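Local structure of muramidase (Sodiomyces alcalophilus, 6ZM8) at residues 26-31 and 176-181; 122-125 and 131-134; 139-144 and 168-173. The protein probably cleaves peptidoglycan of bacterial cell walls, acting as a fungal lysozyme of glycoside hydrolase family 25. One frame throughout, in Å; residues are numbered along the deposited sequence. Where two conformers were deposited one is given.

Interaction 1: residues 26-31 and 176-181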
# COMPACT_ATOMS: atom_id res chain seq x y z
N PHE A 26 13.04 2.53 0.19
CA PHE A 26 11.81 2.22 0.92
C PHE A 26 11.31 0.86 0.45
O PHE A 26 11.61 0.40 -0.65
CB PHE A 26 10.74 3.31 0.74
CG PHE A 26 10.21 3.42 -0.67
CD1 PHE A 26 9.12 2.65 -1.08
CD2 PHE A 26 10.85 4.24 -1.62
CE1 PHE A 26 8.67 2.71 -2.40
CE2 PHE A 26 10.41 4.28 -2.93
CZ PHE A 26 9.33 3.53 -3.32
N VAL A 27 10.49 0.26 1.32
CA VAL A 27 9.88 -1.03 1.02
C VAL A 27 8.50 -1.07 1.69
O VAL A 27 8.36 -0.67 2.83
CB VAL A 27 10.80 -2.19 1.44
CG1 VAL A 27 11.06 -2.20 2.95
CG2 VAL A 27 10.25 -3.55 0.97
N TYR A 28 7.54 -1.63 0.95
CA TYR A 28 6.23 -2.01 1.50
C TYR A 28 6.17 -3.53 1.61
O TYR A 28 6.62 -4.25 0.73
CB TYR A 28 5.06 -1.49 0.64
CG TYR A 28 4.51 -0.16 1.09
CD1 TYR A 28 3.75 -0.08 2.25
CD2 TYR A 28 4.71 1.00 0.36
CE1 TYR A 28 3.20 1.12 2.68
CE2 TYR A 28 4.16 2.22 0.78
CZ TYR A 28 3.41 2.27 1.94
OH TYR A 28 2.91 3.50 2.32
N ILE A 29 5.57 -3.99 2.71
CA ILE A 29 5.61 -5.40 3.10
C ILE A 29 4.20 -5.85 3.44
O ILE A 29 3.52 -5.23 4.25
CB ILE A 29 6.53 -5.58 4.32
CG1 ILE A 29 7.95 -5.09 4.00
CG2 ILE A 29 6.55 -7.04 4.77
CD1 ILE A 29 8.85 -4.95 5.22
N LYS A 30 3.75 -6.96 2.84
CA LYS A 30 2.39 -7.42 3.14
C LYS A 30 2.28 -7.83 4.59
O LYS A 30 3.08 -8.66 5.09
CB LYS A 30 2.01 -8.61 2.28
CG LYS A 30 0.55 -9.02 2.47
CD LYS A 30 0.09 -10.06 1.48
CE LYS A 30 -1.35 -10.50 1.75
NZ LYS A 30 -1.81 -11.45 0.74
N ALA A 31 1.27 -7.31 5.28
CA ALA A 31 0.97 -7.70 6.66
C ALA A 31 -0.23 -8.62 6.71
O ALA A 31 -0.14 -9.71 7.35
CB ALA A 31 0.75 -6.50 7.55
N TYR A 176 0.80 10.72 -8.74
CA TYR A 176 1.06 9.54 -7.94
C TYR A 176 2.05 9.89 -6.82
O TYR A 176 2.93 10.74 -7.01
CB TYR A 176 1.58 8.34 -8.77
CG TYR A 176 3.02 8.39 -9.27
CD1 TYR A 176 4.06 7.99 -8.44
CD2 TYR A 176 3.37 8.77 -10.57
CE1 TYR A 176 5.37 7.95 -8.87
CE2 TYR A 176 4.68 8.77 -11.01
CZ TYR A 176 5.69 8.33 -10.16
OH TYR A 176 7.00 8.25 -10.53
N THR A 177 1.93 9.18 -5.69
CA THR A 177 2.96 9.20 -4.66
C THR A 177 3.93 8.06 -4.87
O THR A 177 5.16 8.25 -4.83
CB THR A 177 2.31 9.22 -3.27
OG1 THR A 177 1.59 10.46 -3.13
CG2 THR A 177 3.34 9.14 -2.17
N PHE A 178 3.40 6.84 -5.10
CA PHE A 178 4.22 5.71 -5.51
C PHE A 178 3.65 5.17 -6.83
O PHE A 178 2.44 5.19 -7.04
CB PHE A 178 4.17 4.58 -4.46
CG PHE A 178 4.71 4.99 -3.10
CD1 PHE A 178 6.07 5.05 -2.87
CD2 PHE A 178 3.83 5.30 -2.07
CE1 PHE A 178 6.55 5.37 -1.60
CE2 PHE A 178 4.31 5.64 -0.81
CZ PHE A 178 5.68 5.66 -0.58
N TRP A 179 4.54 4.61 -7.65
CA TRP A 179 4.17 3.95 -8.90
C TRP A 179 4.86 2.59 -8.92
O TRP A 179 6.10 2.51 -8.91
CB TRP A 179 4.61 4.79 -10.11
CG TRP A 179 4.47 4.11 -11.44
CD1 TRP A 179 3.68 3.07 -11.82
CD2 TRP A 179 5.26 4.46 -12.60
NE1 TRP A 179 3.88 2.76 -13.13
CE2 TRP A 179 4.87 3.57 -13.63
CE3 TRP A 179 6.24 5.42 -12.87
CZ2 TRP A 179 5.47 3.57 -14.89
CZ3 TRP A 179 6.83 5.43 -14.10
CH2 TRP A 179 6.46 4.50 -15.10
N GLN A 180 4.05 1.53 -8.91
CA GLN A 180 4.55 0.16 -9.06
C GLN A 180 4.64 -0.11 -10.57
O GLN A 180 3.63 -0.21 -11.25
CB GLN A 180 3.61 -0.84 -8.40
CG GLN A 180 4.27 -2.20 -8.19
CD GLN A 180 3.24 -3.17 -7.66
OE1 GLN A 180 2.30 -3.54 -8.40
NE2 GLN A 180 3.33 -3.52 -6.39
N TYR A 181 5.89 -0.21 -11.05
CA TYR A 181 6.15 -0.19 -12.49
C TYR A 181 6.65 -1.53 -13.04
O TYR A 181 6.71 -1.68 -14.25
CB TYR A 181 7.07 0.98 -12.88
CG TYR A 181 8.47 0.86 -12.34
CD1 TYR A 181 8.79 1.27 -11.04
CD2 TYR A 181 9.50 0.37 -13.12
CE1 TYR A 181 10.09 1.16 -10.54
CE2 TYR A 181 10.79 0.26 -12.65
CZ TYR A 181 11.08 0.63 -11.34
OH TYR A 181 12.36 0.46 -10.89
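The phenolic OH of Y28 donates a hydrogen bond to the carbonyl O of P91, and beside that polar end the ring turns its rim to F178. Tyrosine suits this place because its ring packs in the buried interior while its hydroxyl has a backbone acceptor within reach. Y28 comes edge-on to one face of F178, a T-shaped pair with planes at 87° and centroids 5.6 Å apart. Its CE2 leads, 3.8 Å from F178 CE2. F26 arrives differently: its ring is inclined at 49° to that of F178, neither stacked nor edge-to-face, with centroids 4.9 Å apart. Here CE1 of F178 sits over a face of F26, off toward the rim, and the closest approach is 3.5 Å from F26 CE1 to F178 CE1. F178 reaches both residues because its CG stands opposite the carbonyl carbon and beside the backbone N (chi1 -61°), which carries the ring from its own strand to the other one. Phenylalanine fits this largely aromatic setting, where F194 also meets its ring. Replacing F178 by alanine is likely to open a gap between the strands, leaving the edge of Y28 and the face of F26 without their aromatic partner. F26, Y28 and F178 thus make an aromatic cluster that spans strands not paired with each other, as expected of the packed interior of the TIM-barrel-like GH25 fold.

Interaction 2: residues 122-125 and 131-134; sequences TTYH and WPVI
H125 and W131 lie flat on one another in a face-to-face stack, their planes only 9° apart and the imidazole centroid 3.7 Å from that of the indole six-membered ring. The overlap is closest at the indole fusion bond, where H125 CD2 is 3.3 Å from W131 CE2. Farther along the same indole face the CB of H125 makes a CH-pi contact, 3.7 Å from the centroid of the six-membered ring. The helix itself places that CB, and with CG swung opposite the backbone N (chi1 176°) the imidazole is carried over the indole face. A broad indole suits position 131 because it can cover the imidazole and CB of H125 and still reach CA of T122, while also meeting R154 in a cation-pi contact. Y124 works on the inner side of the helix. Its CD2 touches CB of the compact, apolar P132 at 3.8 Å, and its buried OH is satisfied twice, giving a bond to G81 O and taking one from G92 N. The contact thus ties the C-terminal part of helix 110-128 to the approach to strand 133-136, within the beta-alpha-beta unit formed with strand 93-95, and helix 69-78 packs against Y124 through A73.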
# COMPACT_ATOMS: atom_id res chain seq x y z
N THR A 122 -11.15 5.92 7.26
CA THR A 122 -11.50 6.67 8.45
C THR A 122 -11.09 5.91 9.71
O THR A 122 -10.56 6.50 10.66
CB THR A 122 -13.00 7.00 8.43
OG1 THR A 122 -13.27 7.90 7.39
CG2 THR A 122 -13.48 7.61 9.73
N THR A 123 -11.35 4.61 9.74
CA THR A 123 -11.00 3.81 10.91
C THR A 123 -9.48 3.77 11.10
O THR A 123 -8.97 3.95 12.21
CB THR A 123 -11.61 2.41 10.81
OG1 THR A 123 -13.04 2.52 10.72
CG2 THR A 123 -11.27 1.57 12.02
N TYR A 124 -8.75 3.53 10.01
CA TYR A 124 -7.29 3.47 10.10
C TYR A 124 -6.72 4.79 10.65
O TYR A 124 -5.83 4.80 11.47
CB TYR A 124 -6.70 3.11 8.73
CG TYR A 124 -5.20 2.93 8.78
CD1 TYR A 124 -4.63 1.75 9.24
CD2 TYR A 124 -4.35 3.97 8.40
CE1 TYR A 124 -3.26 1.59 9.32
CE2 TYR A 124 -2.97 3.82 8.47
CZ TYR A 124 -2.42 2.63 8.94
OH TYR A 124 -1.05 2.54 9.02
N HIS A 125 -7.26 5.90 10.14
CA HIS A 125 -6.81 7.23 10.61
C HIS A 125 -7.16 7.46 12.09
O HIS A 125 -6.36 8.03 12.83
CB HIS A 125 -7.43 8.29 9.70
CG HIS A 125 -7.14 9.69 10.12
ND1 HIS A 125 -8.00 10.40 10.91
CD2 HIS A 125 -6.10 10.49 9.83
CE1 HIS A 125 -7.47 11.62 11.10
NE2 HIS A 125 -6.32 11.70 10.47
N TRP A 131 -3.79 8.93 7.48
CA TRP A 131 -4.56 8.45 6.34
C TRP A 131 -3.71 7.40 5.61
O TRP A 131 -2.53 7.61 5.37
CB TRP A 131 -4.91 9.59 5.37
CG TRP A 131 -5.75 10.65 6.02
CD1 TRP A 131 -5.37 11.91 6.36
CD2 TRP A 131 -7.10 10.52 6.46
NE1 TRP A 131 -6.40 12.57 6.98
CE2 TRP A 131 -7.47 11.74 7.06
CE3 TRP A 131 -8.04 9.49 6.44
CZ2 TRP A 131 -8.73 11.95 7.62
CZ3 TRP A 131 -9.28 9.71 7.00
CH2 TRP A 131 -9.63 10.93 7.59
N PRO A 132 -4.30 6.27 5.24
CA PRO A 132 -3.53 5.24 4.54
C PRO A 132 -3.26 5.66 3.10
O PRO A 132 -4.00 6.44 2.48
CB PRO A 132 -4.43 4.02 4.62
CG PRO A 132 -5.82 4.62 4.59
CD PRO A 132 -5.71 5.90 5.40
N VAL A 133 -2.20 5.06 2.55
CA VAL A 133 -2.00 5.05 1.11
C VAL A 133 -3.03 4.11 0.48
O VAL A 133 -3.41 3.10 1.09
CB VAL A 133 -0.55 4.56 0.86
CG1 VAL A 133 -0.28 4.19 -0.59
CG2 VAL A 133 0.44 5.62 1.33
N ILE A 134 -3.49 4.44 -0.73
CA ILE A 134 -4.34 3.54 -1.50
C ILE A 134 -3.54 3.01 -2.68
O ILE A 134 -3.07 3.79 -3.52
CB ILE A 134 -5.62 4.24 -1.97
CG1 ILE A 134 -6.53 4.49 -0.77
CG2 ILE A 134 -6.34 3.42 -3.06
CD1 ILE A 134 -7.76 5.33 -1.07

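Interaction 3: residues 139-144 and 168-173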
# COMPACT_ATOMS: atom_id res chain seq x y z
N ASP A 139 -7.96 1.12 -13.96
CA ASP A 139 -9.07 0.35 -14.53
C ASP A 139 -9.92 -0.30 -13.42
O ASP A 139 -11.16 -0.27 -13.52
CB ASP A 139 -8.56 -0.67 -15.56
CG ASP A 139 -7.43 -1.56 -15.05
OD1 ASP A 139 -6.36 -1.02 -14.72
OD2 ASP A 139 -7.63 -2.80 -15.00
N TRP A 140 -9.30 -0.87 -12.39
CA TRP A 140 -10.12 -1.45 -11.31
C TRP A 140 -10.92 -0.35 -10.63
O TRP A 140 -12.11 -0.48 -10.35
CB TRP A 140 -9.25 -2.20 -10.29
CG TRP A 140 -10.09 -2.89 -9.24
CD1 TRP A 140 -10.54 -4.17 -9.31
CD2 TRP A 140 -10.63 -2.34 -8.03
NE1 TRP A 140 -11.32 -4.48 -8.22
CE2 TRP A 140 -11.41 -3.36 -7.43
CE3 TRP A 140 -10.56 -1.09 -7.41
CZ2 TRP A 140 -12.12 -3.16 -6.26
CZ3 TRP A 140 -11.30 -0.87 -6.25
CH2 TRP A 140 -12.08 -1.90 -5.69
N TRP A 141 -10.24 0.76 -10.33
CA TRP A 141 -10.88 1.86 -9.61
C TRP A 141 -12.06 2.40 -10.40
O TRP A 141 -13.12 2.75 -9.83
CB TRP A 141 -9.82 2.96 -9.36
CG TRP A 141 -10.28 4.00 -8.39
CD1 TRP A 141 -10.76 5.26 -8.68
CD2 TRP A 141 -10.27 3.88 -6.97
NE1 TRP A 141 -11.02 5.93 -7.52
CE2 TRP A 141 -10.74 5.11 -6.45
CE3 TRP A 141 -9.87 2.87 -6.08
CZ2 TRP A 141 -10.85 5.36 -5.09
CZ3 TRP A 141 -9.97 3.11 -4.72
CH2 TRP A 141 -10.45 4.35 -4.23
N THR A 142 -11.90 2.50 -11.71
CA THR A 142 -13.01 2.99 -12.55
C THR A 142 -14.21 2.04 -12.47
O THR A 142 -15.33 2.47 -12.23
CB THR A 142 -12.50 3.19 -13.98
OG1 THR A 142 -11.48 4.20 -13.99
CG2 THR A 142 -13.60 3.61 -14.92
N GLN A 143 -13.96 0.76 -12.68
CA GLN A 143 -15.10 -0.16 -12.71
C GLN A 143 -15.76 -0.32 -11.36
O GLN A 143 -16.98 -0.53 -11.26
CB GLN A 143 -14.58 -1.51 -13.15
CG GLN A 143 -14.12 -1.48 -14.56
CD GLN A 143 -13.67 -2.81 -15.06
OE1 GLN A 143 -14.15 -3.86 -14.72
NE2 GLN A 143 -12.91 -2.86 -16.16
N CYS A 144 -14.95 -0.37 -10.31
CA CYS A 144 -15.47 -0.81 -9.01
C CYS A 144 -15.85 0.33 -8.06
O CYS A 144 -16.59 0.08 -7.11
CB CYS A 144 -14.51 -1.75 -8.31
SG CYS A 144 -14.18 -3.29 -9.24
N THR A 168 -2.74 7.09 -17.14
CA THR A 168 -3.81 7.94 -16.58
C THR A 168 -4.04 7.53 -15.12
O THR A 168 -4.09 6.33 -14.81
CB THR A 168 -5.07 7.83 -17.41
OG1 THR A 168 -4.72 8.34 -18.69
CG2 THR A 168 -6.22 8.62 -16.82
N LEU A 169 -4.21 8.52 -14.24
CA LEU A 169 -4.46 8.26 -12.82
C LEU A 169 -5.95 8.21 -12.57
O LEU A 169 -6.75 8.76 -13.35
CB LEU A 169 -3.82 9.36 -11.97
CG LEU A 169 -2.32 9.58 -12.21
CD1 LEU A 169 -1.80 10.63 -11.26
CD2 LEU A 169 -1.52 8.29 -12.04
N PRO A 170 -6.37 7.59 -11.46
CA PRO A 170 -7.78 7.65 -11.09
C PRO A 170 -8.19 9.09 -10.79
O PRO A 170 -7.41 9.94 -10.40
CB PRO A 170 -7.84 6.77 -9.82
CG PRO A 170 -6.57 5.95 -9.82
CD PRO A 170 -5.56 6.86 -10.50
N ASN A 171 -9.49 9.31 -10.95
CA ASN A 171 -10.09 10.63 -10.73
C ASN A 171 -9.76 11.18 -9.35
O ASN A 171 -9.87 10.48 -8.34
CB ASN A 171 -11.60 10.46 -10.89
CG ASN A 171 -12.41 11.73 -10.82
OD1 ASN A 171 -11.94 12.78 -11.23
ND2 ASN A 171 -13.61 11.61 -10.33
N GLY A 172 -9.37 12.45 -9.34
CA GLY A 172 -9.11 13.17 -8.10
C GLY A 172 -7.65 13.38 -7.81
O GLY A 172 -7.28 14.37 -7.17
N TRP A 173 -6.80 12.44 -8.21
CA TRP A 173 -5.38 12.55 -7.91
C TRP A 173 -4.65 13.31 -9.02
O TRP A 173 -4.68 12.89 -10.19
CB TRP A 173 -4.73 11.18 -7.73
CG TRP A 173 -4.98 10.53 -6.41
CD1 TRP A 173 -4.30 10.80 -5.26
CD2 TRP A 173 -5.92 9.48 -6.08
NE1 TRP A 173 -4.73 9.99 -4.24
CE2 TRP A 173 -5.71 9.16 -4.72
CE3 TRP A 173 -6.89 8.77 -6.80
CZ2 TRP A 173 -6.42 8.14 -4.08
CZ3 TRP A 173 -7.60 7.76 -6.16
CH2 TRP A 173 -7.35 7.45 -4.81
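W141 holds its CG anti to the backbone N (chi1 -168°), which throws the indole off the helix toward the loop, while W173 keeps its CG opposite the carbonyl carbon (chi1 -78°) and sends its benzene end back to meet it. The two tryptophans make an edge-to-face pair: the rim of W173 points at a face of W141, with six-membered rings 5.7 Å apart between centroids and planes at 66°. The leading atoms of W173 are CZ3, 4.1 Å from W141 CE2, and CH2, 4.1 Å from W141 CZ2. P170 takes the pyrrole end of the same indole, its CB 3.5 Å from W141 CD1, in an approach that is oblique to the ring. One broad, flat side chain can therefore serve two loop residues at once, and tryptophan is well matched to that task. Each indole also has an acceptor for its N-H, which helps to hold the turn of each ring: NE1 of W141 bonds to S148 O and NE1 of W173 to C155 O. P170 and W173 come to the same side chain because they are the first and last residues of a type II beta turn, closed by a weak bond from W173 N to P170 O of 3.4 Å. G172 occupies the third position of the turn, where its positive phi would press a CB against the carbonyl O of N171; hence the need for glycine. The loop, which runs between strands 157-160 and 178-182, is thus laid against helix 138-145. On the sheet side, P170 of the loop touches L157 and I159 of strand 157-160, and W141 of the helix touches I134 and T136 of strand 133-136.

Interaction 1 opens on strand 26-33 and closes only at strand 178-182, so it encloses the other two. Within it, interaction 2 closes first, over the last turn of helix 110-128 and the connection that follows. Interaction 3 follows in series, opening on helix 138-145 and closing at the loop before strand 178-182; none of the three cross. They touch at their borders: Y28 OH packs against V133 CG2, I134 CG2 against W141 CZ3, and L169 CD1 against Y176 N. Together they join strands 26-33 and 178-182 across the barrel interior, helix 110-128 to the start of strand 133-136, and helix 138-145 to the loop before strand 178-182.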